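Local coordinates for uncharacterized protein with cystatin-like fold (PDB 3G16) that is of unknown function but adopts a cystatin-like fold of the SnoaL-like, NTF2-related family and may bind a small molecule in its cone-shaped interior, at residues 58-61 with 62-66; 135-139 with 140-144; 6-9 with 10-13; 41-45 with 46-50. All coordinates share one frame; numbering follows the deposited sequence. Where two conformers were deposited one is given.

Interaction 1 (58-61 with 62-66); sequences IAHR and WRTAV
Trp62 and Ile58 sit one turn apart on helix 55-69 and meet through both backbone and side chains. The backbone bonds are those of an alpha helix: Trp62 N gives to Ile58 O at 3.0 Å, with an N-H...O angle of 163°, and the N-H groups of Arg63, Thr64 and Ala65 repeat the pattern to Ala59, His60 and Arg61. In one of the two conformers of Thr64, His60 O takes a second bond, from Thr64 OG1 at 2.9 Å; with the hydroxyl set beside its own backbone N (chi1 -60°), OG1 and N of Thr64 reach that oxygen from opposite faces of the carbonyl plane.

On the inward side Ile58 CG2 packs 3.8 Å from Trp62 CD1, beside the indole N-H, and Ile58 O stands over one indole face, 3.5 Å from Trp62 CD1. The indole N-H is satisfied by Tyr19, while Phe52 and Trp73 make edge-to-face pairs with the ring. With an alanine at Trp62 the Tyr19 hydroxyl would probably lose this donor and a gap would open beside Ile58 CG2.

On the outer side, His60 CE1 approaches Arg63 NH1 at 4.2 Å. Both residues reach Glu28, and Arg63 NE also pairs with Glu67; these carboxylates probably offset the guanidinium charge. With rings and Ile58 inward and His60 and Arg63 outward, this part of the helix is amphipathic.

Interaction 2 (135-139 with 140-144); sequences LELGD and FDYAG
A type II beta turn from Leu137 to Phe140 reverses the chain just after the short strand 134-135, and the ring of Tyr142 folds back against the residues that lead into it. A water donates to Leu137 O at 2.8 Å and to Phe140 O at 3.2 Å. With CG anti to its carbonyl carbon (chi1 -73°), Tyr142 sends its ring back toward Leu137 N, and its OH accepts from that N at 3.0 Å, a nearly straight bond (N-H...O 166°) with the donor at the ring edge and in its plane. Leu137 lies across the hydroxyl end, its CG 3.3 Å from Tyr142 OH.

Glu136 and Tyr142 run antiparallel alongside each other, the carboxylate turned only 21° from the ring plane and OE1 over one face. That carboxylate is paired with Arg134 and with Arg103 of the second subunit, which also makes a cation-pi contact with Tyr142. A phenylalanine in place of Tyr142 would probably leave Leu137 N without its acceptor and the end of the ring less firmly fixed beside Leu137. Phe140 CD2 lies 3.4 Å above the centre of one tyrosine face. Across the turn, Leu137 CB meets Phe140 CB at 3.8 Å.

Interaction 3 (6-9 with 10-13); sequences TLSR and AAME
Ser8 caps the first turn of helix 9-24: its OG accepts from Ala11 N at 2.9 Å, with an N-H...O angle of 153°. A chi1 of 72° places the hydroxyl for this, setting OG between the backbone N and the carbonyl carbon of Ser8. Ala11 CB also lies 3.2 Å from Ser8 OG, a snug approach. The regular helical bonds start at the same residue, where Ser8 O receives Met12 N at 3.2 Å, and continue with Glu13 N to Arg9 O at 2.9 Å.

Charged groups follow outward. In one of its two conformers Arg9 bends at chi3 and its NH2 pairs with Asp81 of the second subunit, while Glu13 pairs with Arg17 on the next turn.

Packing comes from Leu7, just ahead of the cap. It lies roughly perpendicular to selenomethionine Met12, with Leu7 CD1 4.1 Å from CG of Met12, whose CE curls back to 3.8 Å from Leu7 O. Both side chains rest on Phe110 of strand 100-111. The arrangement is a serine N-cap with an apolar contact between the residue before the cap and the fourth after it, the pairing known as a hydrophobic staple.

Interaction 4 (41-45 with 46-50); sequences HYFPA and GMYGG
Two beta turns follow one another as strand 39-42 gives way to loop, a type II turn from Pro44 to Met47, closed by Met47 N giving to Pro44 O at 3.1 Å, and a type I' turn from Met47 to Gly50. Gly46 has backbone angles (phi 103°) at which a CB would press on Ala45 O, and a water lies within hydrogen-bonding distance of Pro44 O and Met47 O, between the two turns.

Among the side chains, Phe43 and Tyr48 form a T-shaped pair: the edge of Tyr48 points at the face of Phe43, centroids 5.1 Å apart and planes at 84°. Tyr48 CD2 stands over the centre of that face, 3.9 Å from Phe43 CD1. His41 ND1 approaches the opposite face toward its rim, so Phe43 is held between two rings. The same ND1 donates to Tyr42 O at 3.1 Å, a bond made from above the carbonyl plane, which helps set the imidazole's rotation.

Selenomethionine Met47 packs beside the turn. Its CB lies 4.0 Å from Phe43 CB, and its CG 4.1 Å from Pro44 CB. Bends at chi2 and chi3 curl the chain until CE lies over a face of Tyr48. Tyr48 OH bonds to an unidentified ligand, probably from the crystallisation liquor, so the aromatic packing of this loop presents a polar hydroxyl to a site that can hold a small molecule.

How the interactions relate
Interactions 1 and 4 share the same interior: Trp62 CH2 packs 3.6 Å from Phe43 CE1, joining helix 55-69 to the end of strand 39-42, and the side chains of Trp62 and Tyr48 both lie about 3 Å from the unknown ligand. Interaction 2 meets interaction 4 by backbone, with probable hydrogen bonds from Gly138 N to Phe43 O and from Ala45 N to Glu136 O, and both touch the second subunit. Interaction 3 stands apart at the surface, its nearest atoms about 14 Å from interaction 4. Aromatic rings thus dominate the partly buried contacts 1, 2 and 4, whereas a capping hydroxyl and charged side chains mark the surface helix start of interaction 3.

Interaction 1 (58-61 with 62-66)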
loop_
_atom_site.group_PDB
_atom_site.type_symbol
_atom_site.label_atom_id
_atom_site.label_comp_id
_atom_site.label_asym_id
_atom_site.label_seq_id
_atom_site.Cartn_x
_atom_site.Cartn_y
_atom_site.Cartn_z
ATOM N N ILE A 58 -13.524 -13.992 3.262
ATOM C CA ILE A 58 -12.089 -13.758 3.282
ATOM C C ILE A 58 -11.419 -15.019 3.798
ATOM O O ILE A 58 -10.476 -15.525 3.183
ATOM C CB ILE A 58 -11.795 -12.543 4.213
ATOM C CG1 ILE A 58 -12.378 -11.234 3.644
ATOM C CG2 ILE A 58 -10.291 -12.411 4.435
ATOM C CD1 ILE A 58 -12.377 -10.051 4.649
ATOM N N ALA A 59 -11.901 -15.564 4.921
ATOM C CA ALA A 59 -11.281 -16.711 5.546
ATOM C C ALA A 59 -11.320 -17.951 4.650
ATOM O O ALA A 59 -10.331 -18.673 4.515
ATOM C CB ALA A 59 -11.959 -16.989 6.928
ATOM N N HIS A 60 -12.480 -18.191 4.026
ATOM C CA HIS A 60 -12.625 -19.368 3.178
ATOM C C HIS A 60 -11.670 -19.298 1.992
ATOM O O HIS A 60 -11.046 -20.313 1.613
ATOM C CB HIS A 60 -14.079 -19.487 2.697
ATOM C CG HIS A 60 -14.338 -20.740 1.926
ATOM N ND1 HIS A 60 -14.042 -21.970 2.472
ATOM C CD2 HIS A 60 -14.923 -20.981 0.727
ATOM C CE1 HIS A 60 -14.423 -22.920 1.634
ATOM N NE2 HIS A 60 -14.921 -22.350 0.557
ATOM N N ARG A 61 -11.561 -18.112 1.392
ATOM C CA ARG A 61 -10.751 -17.970 0.196
ATOM C C ARG A 61 -9.262 -18.093 0.513
ATOM O O ARG A 61 -8.528 -18.735 -0.227
ATOM C CB ARG A 61 -11.159 -16.695 -0.554
ATOM C CG ARG A 61 -12.609 -16.862 -1.142
ATOM C CD ARG A 61 -13.259 -15.620 -1.606
ATOM N NE ARG A 61 -14.696 -15.828 -1.717
ATOM C CZ ARG A 61 -15.556 -14.883 -2.115
ATOM N NH1 ARG A 61 -15.130 -13.727 -2.610
ATOM N NH2 ARG A 61 -16.860 -15.129 -2.098
ATOM N N TRP A 62 -8.826 -17.573 1.655
ATOM C CA TRP A 62 -7.420 -17.772 2.021
ATOM C C TRP A 62 -7.181 -19.231 2.398
ATOM O O TRP A 62 -6.127 -19.764 2.080
ATOM C CB TRP A 62 -6.960 -16.849 3.117
ATOM C CG TRP A 62 -6.934 -15.406 2.809
ATOM C CD1 TRP A 62 -7.191 -14.403 3.687
ATOM C CD2 TRP A 62 -6.625 -14.754 1.552
ATOM N NE1 TRP A 62 -7.059 -13.181 3.092
ATOM C CE2 TRP A 62 -6.706 -13.366 1.786
ATOM C CE3 TRP A 62 -6.267 -15.184 0.256
ATOM C CZ2 TRP A 62 -6.459 -12.421 0.795
ATOM C CZ3 TRP A 62 -6.002 -14.209 -0.730
ATOM C CH2 TRP A 62 -6.132 -12.854 -0.446
ATOM N N ARG A 63 -8.126 -19.928 3.042
ATOM C CA ARG A 63 -7.933 -21.327 3.327
ATOM C C ARG A 63 -7.741 -22.093 2.005
ATOM O O ARG A 63 -6.845 -22.943 1.898
ATOM C CB ARG A 63 -9.128 -21.880 4.061
ATOM C CG ARG A 63 -9.004 -23.388 4.272
ATOM C CD ARG A 63 -10.270 -23.940 4.649
ATOM N NE ARG A 63 -10.268 -25.381 4.671
ATOM C CZ ARG A 63 -11.388 -26.060 4.582
ATOM N NH1 ARG A 63 -12.548 -25.393 4.422
ATOM N NH2 ARG A 63 -11.349 -27.386 4.629
ATOM N N THR A 64 -8.526 -21.774 0.986
ATOM C CA THR A 64 -8.415 -22.385 -0.326
ATOM C C THR A 64 -7.023 -22.145 -0.917
ATOM O O THR A 64 -6.410 -23.032 -1.518
ATOM C CB THR A 64 -9.501 -21.774 -1.248
ATOM O OG1 THR A 64 -10.801 -22.049 -0.691
ATOM C CG2 THR A 64 -9.400 -22.327 -2.660
ATOM N N ALA A 65 -6.542 -20.918 -0.749
ATOM C CA ALA A 65 -5.238 -20.557 -1.289
ATOM C C ALA A 65 -4.142 -21.384 -0.647
ATOM O O ALA A 65 -3.204 -21.850 -1.330
ATOM C CB ALA A 65 -4.941 -19.067 -1.090
ATOM N N VAL A 66 -4.188 -21.537 0.666
ATOM C CA VAL A 66 -3.169 -22.375 1.317
ATOM C C VAL A 66 -3.203 -23.806 0.775
ATOM O O VAL A 66 -2.175 -24.414 0.464
ATOM C CB VAL A 66 -3.344 -22.348 2.834
ATOM C CG1 VAL A 66 -2.498 -23.454 3.570
ATOM C CG2 VAL A 66 -3.029 -20.945 3.346
#

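Interaction 2 (135-139 with 140-144)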
loop_
_atom_site.group_PDB
_atom_site.type_symbol
_atom_site.label_atom_id
_atom_site.label_comp_id
_atom_site.label_asym_id
_atom_site.label_seq_id
_atom_site.Cartn_x
_atom_site.Cartn_y
_atom_site.Cartn_z
ATOM N N LEU A 135 -6.881 1.842 -13.396
ATOM C CA LEU A 135 -6.249 0.813 -12.582
ATOM C C LEU A 135 -6.552 1.164 -11.125
ATOM O O LEU A 135 -5.885 2.005 -10.531
ATOM C CB LEU A 135 -4.760 0.763 -12.907
ATOM C CG LEU A 135 -4.402 0.153 -14.259
ATOM C CD1 LEU A 135 -2.952 0.381 -14.605
ATOM C CD2 LEU A 135 -4.751 -1.353 -14.225
ATOM N N GLU A 136 -7.586 0.549 -10.561
ATOM C CA GLU A 136 -8.060 0.870 -9.255
ATOM C C GLU A 136 -8.636 -0.398 -8.608
ATOM O O GLU A 136 -8.607 -1.441 -9.239
ATOM C CB GLU A 136 -9.052 2.035 -9.290
ATOM C CG GLU A 136 -10.270 1.793 -10.080
ATOM C CD GLU A 136 -11.099 3.073 -10.360
ATOM O OE1 GLU A 136 -10.693 4.190 -9.995
ATOM O OE2 GLU A 136 -12.181 2.965 -11.023
ATOM N N LEU A 137 -9.092 -0.324 -7.361
ATOM C CA LEU A 137 -9.598 -1.501 -6.672
ATOM C C LEU A 137 -10.926 -1.928 -7.237
ATOM O O LEU A 137 -11.804 -1.124 -7.496
ATOM C CB LEU A 137 -9.764 -1.188 -5.216
ATOM C CG LEU A 137 -8.513 -0.823 -4.430
ATOM C CD1 LEU A 137 -8.911 -0.209 -3.081
ATOM C CD2 LEU A 137 -7.520 -2.034 -4.303
ATOM N N GLY A 138 -11.060 -3.245 -7.408
ATOM C CA GLY A 138 -12.314 -3.821 -7.857
ATOM C C GLY A 138 -13.413 -3.693 -6.815
ATOM O O GLY A 138 -13.221 -3.952 -5.625
ATOM N N ASP A 139 -14.586 -3.298 -7.275
ATOM C CA ASP A 139 -15.780 -3.181 -6.438
ATOM C C ASP A 139 -15.781 -2.066 -5.386
ATOM O O ASP A 139 -16.724 -1.976 -4.583
ATOM C CB ASP A 139 -16.156 -4.519 -5.771
ATOM C CG ASP A 139 -16.530 -5.593 -6.776
ATOM O OD1 ASP A 139 -17.524 -5.441 -7.488
ATOM O OD2 ASP A 139 -15.816 -6.615 -6.820
ATOM N N PHE A 140 -14.732 -1.268 -5.356
ATOM C CA PHE A 140 -14.633 -0.213 -4.331
ATOM C C PHE A 140 -15.433 1.009 -4.779
ATOM O O PHE A 140 -15.276 1.472 -5.934
ATOM C CB PHE A 140 -13.177 0.121 -4.075
ATOM C CG PHE A 140 -12.979 1.058 -2.941
ATOM C CD1 PHE A 140 -12.939 0.565 -1.657
ATOM C CD2 PHE A 140 -12.881 2.415 -3.139
ATOM C CE1 PHE A 140 -12.808 1.402 -0.598
ATOM C CE2 PHE A 140 -12.729 3.261 -2.074
ATOM C CZ PHE A 140 -12.717 2.741 -0.773
ATOM N N ASP A 141 -16.303 1.509 -3.901
ATOM C CA ASP A 141 -17.172 2.629 -4.251
ATOM C C ASP A 141 -16.433 3.949 -4.083
ATOM O O ASP A 141 -16.649 4.706 -3.144
ATOM C CB ASP A 141 -18.400 2.563 -3.349
ATOM C CG ASP A 141 -19.391 3.673 -3.611
ATOM O OD1 ASP A 141 -19.315 4.293 -4.696
ATOM O OD2 ASP A 141 -20.166 3.933 -2.638
ATOM N N TYR A 142 -15.531 4.221 -5.012
ATOM C CA TYR A 142 -14.763 5.456 -4.918
ATOM C C TYR A 142 -15.624 6.715 -4.789
ATOM O O TYR A 142 -15.349 7.561 -3.980
ATOM C CB TYR A 142 -13.819 5.592 -6.126
ATOM C CG TYR A 142 -12.630 4.653 -6.062
ATOM C CD1 TYR A 142 -11.568 4.950 -5.227
ATOM C CD2 TYR A 142 -12.586 3.442 -6.751
ATOM C CE1 TYR A 142 -10.479 4.095 -5.094
ATOM C CE2 TYR A 142 -11.486 2.592 -6.621
ATOM C CZ TYR A 142 -10.453 2.924 -5.779
ATOM O OH TYR A 142 -9.370 2.082 -5.669
ATOM N N ALA A 143 -16.634 6.811 -5.651
ATOM C CA ALA A 143 -17.489 7.985 -5.637
ATOM C C ALA A 143 -18.199 8.164 -4.283
ATOM O O ALA A 143 -18.131 9.220 -3.655
ATOM C CB ALA A 143 -18.496 7.898 -6.777
ATOM N N GLY A 144 -18.798 7.086 -3.795
ATOM C CA GLY A 144 -19.556 7.163 -2.562
ATOM C C GLY A 144 -18.679 7.350 -1.331
ATOM O O GLY A 144 -19.107 7.879 -0.311
HETATM O O HOH W 1 -13.845 0.399 -8.570
#

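Interaction 3 (6-9 with 10-13)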
loop_
_atom_site.group_PDB
_atom_site.type_symbol
_atom_site.label_atom_id
_atom_site.label_comp_id
_atom_site.label_asym_id
_atom_site.label_seq_id
_atom_site.Cartn_x
_atom_site.Cartn_y
_atom_site.Cartn_z
ATOM N N THR A 6 -10.128 5.146 21.075
ATOM C CA THR A 6 -8.759 5.045 20.605
ATOM C C THR A 6 -8.278 3.637 20.925
ATOM O O THR A 6 -8.185 3.255 22.097
ATOM C CB THR A 6 -7.868 6.072 21.285
ATOM O OG1 THR A 6 -8.314 7.355 20.876
ATOM C CG2 THR A 6 -6.403 5.893 20.883
ATOM N N LEU A 7 -8.025 2.890 19.873
ATOM C CA LEU A 7 -7.427 1.569 20.013
ATOM C C LEU A 7 -5.930 1.756 20.237
ATOM O O LEU A 7 -5.304 2.621 19.589
ATOM C CB LEU A 7 -7.608 0.731 18.760
ATOM C CG LEU A 7 -9.053 0.504 18.382
ATOM C CD1 LEU A 7 -9.152 -0.336 17.101
ATOM C CD2 LEU A 7 -9.894 -0.150 19.508
ATOM N N SER A 8 -5.339 0.970 21.129
ATOM C CA SER A 8 -3.890 1.021 21.310
ATOM C C SER A 8 -3.167 0.453 20.110
ATOM O O SER A 8 -3.701 -0.369 19.346
ATOM C CB SER A 8 -3.474 0.241 22.558
ATOM O OG SER A 8 -3.610 -1.144 22.346
ATOM N N ARG A 9 -1.921 0.858 19.930
ATOM C CA ARG A 9 -1.134 0.299 18.838
ATOM C C ARG A 9 -0.966 -1.195 19.041
ATOM O O ARG A 9 -1.072 -1.955 18.098
ATOM C CB ARG A 9 0.236 0.970 18.676
ATOM C CG ARG A 9 1.300 0.689 19.720
ATOM C CD ARG A 9 2.708 1.147 19.197
ATOM N NE ARG A 9 2.476 2.247 18.286
ATOM C CZ ARG A 9 2.800 2.312 17.001
ATOM N NH1 ARG A 9 3.611 1.424 16.413
ATOM N NH2 ARG A 9 2.390 3.376 16.356
ATOM N N ALA A 10 -0.717 -1.621 20.270
ATOM C CA ALA A 10 -0.556 -3.043 20.589
ATOM C C ALA A 10 -1.785 -3.856 20.230
ATOM O O ALA A 10 -1.681 -4.976 19.759
ATOM C CB ALA A 10 -0.224 -3.239 22.068
ATOM N N ALA A 11 -2.962 -3.308 20.515
ATOM C CA ALA A 11 -4.202 -4.016 20.196
ATOM C C ALA A 11 -4.347 -4.254 18.714
ATOM O O ALA A 11 -4.800 -5.302 18.281
ATOM C CB ALA A 11 -5.364 -3.219 20.742
HETATM N N MSE A 12 -4.036 -3.251 17.922
HETATM C CA MSE A 12 -4.139 -3.377 16.457
HETATM C C MSE A 12 -3.107 -4.344 15.932
HETATM O O MSE A 12 -3.397 -5.201 15.100
HETATM C CB MSE A 12 -4.026 -1.999 15.793
HETATM C CG MSE A 12 -5.308 -1.208 15.953
HETATM SE SE MSE A 12 -5.251 0.450 14.924
HETATM C CE MSE A 12 -4.277 1.360 16.134
ATOM N N GLU A 13 -1.899 -4.270 16.479
ATOM C CA GLU A 13 -0.859 -5.193 16.043
ATOM C C GLU A 13 -1.251 -6.630 16.348
ATOM O O GLU A 13 -1.019 -7.515 15.536
ATOM C CB GLU A 13 0.469 -4.885 16.728
ATOM C CG GLU A 13 1.560 -5.772 16.267
ATOM C CD GLU A 13 2.925 -5.360 16.745
ATOM O OE1 GLU A 13 3.041 -4.239 17.304
ATOM O OE2 GLU A 13 3.880 -6.160 16.557
#

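Interaction 4 (41-45 with 46-50)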
loop_
_atom_site.group_PDB
_atom_site.type_symbol
_atom_site.label_atom_id
_atom_site.label_comp_id
_atom_site.label_asym_id
_atom_site.label_seq_id
_atom_site.Cartn_x
_atom_site.Cartn_y
_atom_site.Cartn_z
ATOM N N HIS A 41 -12.601 -7.199 1.873
ATOM C CA HIS A 41 -11.212 -7.114 1.373
ATOM C C HIS A 41 -11.281 -6.752 -0.109
ATOM O O HIS A 41 -12.009 -7.400 -0.900
ATOM C CB HIS A 41 -10.517 -8.454 1.488
ATOM C CG HIS A 41 -9.015 -8.398 1.524
ATOM N ND1 HIS A 41 -8.228 -7.666 0.641
ATOM C CD2 HIS A 41 -8.155 -9.071 2.311
ATOM C CE1 HIS A 41 -6.946 -7.892 0.923
ATOM N NE2 HIS A 41 -6.869 -8.741 1.940
ATOM N N TYR A 42 -10.580 -5.691 -0.493
ATOM C CA TYR A 42 -10.490 -5.237 -1.877
ATOM C C TYR A 42 -9.110 -5.551 -2.406
ATOM O O TYR A 42 -8.106 -5.580 -1.661
ATOM C CB TYR A 42 -10.748 -3.741 -1.944
ATOM C CG TYR A 42 -12.112 -3.326 -1.468
ATOM C CD1 TYR A 42 -13.168 -3.327 -2.321
ATOM C CD2 TYR A 42 -12.358 -2.949 -0.155
ATOM C CE1 TYR A 42 -14.443 -2.974 -1.910
ATOM C CE2 TYR A 42 -13.626 -2.584 0.272
ATOM C CZ TYR A 42 -14.669 -2.590 -0.607
ATOM O OH TYR A 42 -15.950 -2.210 -0.197
ATOM N N PHE A 43 -9.066 -5.666 -3.738
ATOM C CA PHE A 43 -7.859 -6.024 -4.488
ATOM C C PHE A 43 -7.830 -5.226 -5.772
ATOM O O PHE A 43 -8.840 -4.688 -6.172
ATOM C CB PHE A 43 -7.876 -7.533 -4.863
ATOM C CG PHE A 43 -8.023 -8.426 -3.697
ATOM C CD1 PHE A 43 -6.934 -8.812 -2.980
ATOM C CD2 PHE A 43 -9.275 -8.892 -3.324
ATOM C CE1 PHE A 43 -7.046 -9.650 -1.890
ATOM C CE2 PHE A 43 -9.412 -9.736 -2.233
ATOM C CZ PHE A 43 -8.318 -10.119 -1.503
ATOM N N PRO A 44 -6.670 -5.225 -6.433
ATOM C CA PRO A 44 -6.700 -4.598 -7.755
ATOM C C PRO A 44 -7.825 -5.141 -8.624
ATOM O O PRO A 44 -8.097 -6.365 -8.594
ATOM C CB PRO A 44 -5.316 -4.947 -8.306
ATOM C CG PRO A 44 -4.461 -5.078 -7.138
ATOM C CD PRO A 44 -5.337 -5.708 -6.064
ATOM N N ALA A 45 -8.444 -4.306 -9.449
ATOM C CA ALA A 45 -9.512 -4.789 -10.344
ATOM C C ALA A 45 -8.858 -5.848 -11.253
ATOM O O ALA A 45 -7.683 -5.722 -11.679
ATOM C CB ALA A 45 -10.148 -3.679 -11.164
ATOM N N GLY A 46 -9.583 -6.925 -11.455
ATOM C CA GLY A 46 -9.120 -8.036 -12.265
ATOM C C GLY A 46 -8.661 -9.197 -11.434
ATOM O O GLY A 46 -8.440 -10.292 -11.980
HETATM N N MSE A 47 -8.566 -9.003 -10.124
HETATM C CA MSE A 47 -8.099 -10.042 -9.235
HETATM C C MSE A 47 -9.207 -10.708 -8.445
HETATM O O MSE A 47 -10.041 -10.029 -7.857
HETATM C CB MSE A 47 -7.111 -9.495 -8.207
HETATM C CG MSE A 47 -5.803 -9.001 -8.747
HETATM SE SE MSE A 47 -4.815 -10.340 -9.762
HETATM C CE MSE A 47 -4.672 -11.540 -8.479
ATOM N N TYR A 48 -9.174 -12.044 -8.480
ATOM C CA TYR A 48 -9.989 -12.899 -7.638
ATOM C C TYR A 48 -11.460 -12.646 -7.877
ATOM O O TYR A 48 -12.275 -12.861 -6.973
ATOM C CB TYR A 48 -9.584 -12.767 -6.147
ATOM C CG TYR A 48 -8.111 -12.988 -5.825
ATOM C CD1 TYR A 48 -7.344 -13.949 -6.501
ATOM C CD2 TYR A 48 -7.457 -12.222 -4.843
ATOM C CE1 TYR A 48 -6.001 -14.141 -6.210
ATOM C CE2 TYR A 48 -6.102 -12.431 -4.548
ATOM C CZ TYR A 48 -5.384 -13.384 -5.219
ATOM O OH TYR A 48 -4.027 -13.598 -4.951
ATOM N N GLY A 49 -11.810 -12.191 -9.067
ATOM C CA GLY A 49 -13.173 -11.888 -9.469
ATOM C C GLY A 49 -13.858 -10.724 -8.821
ATOM O O GLY A 49 -15.010 -10.461 -9.073
ATOM N N GLY A 50 -13.110 -9.957 -8.005
ATOM C CA GLY A 50 -13.676 -8.841 -7.284
ATOM C C GLY A 50 -13.364 -8.945 -5.793
ATOM O O GLY A 50 -12.497 -9.682 -5.378
HETATM O O HOH W 2 -10.554 -7.338 -7.436
#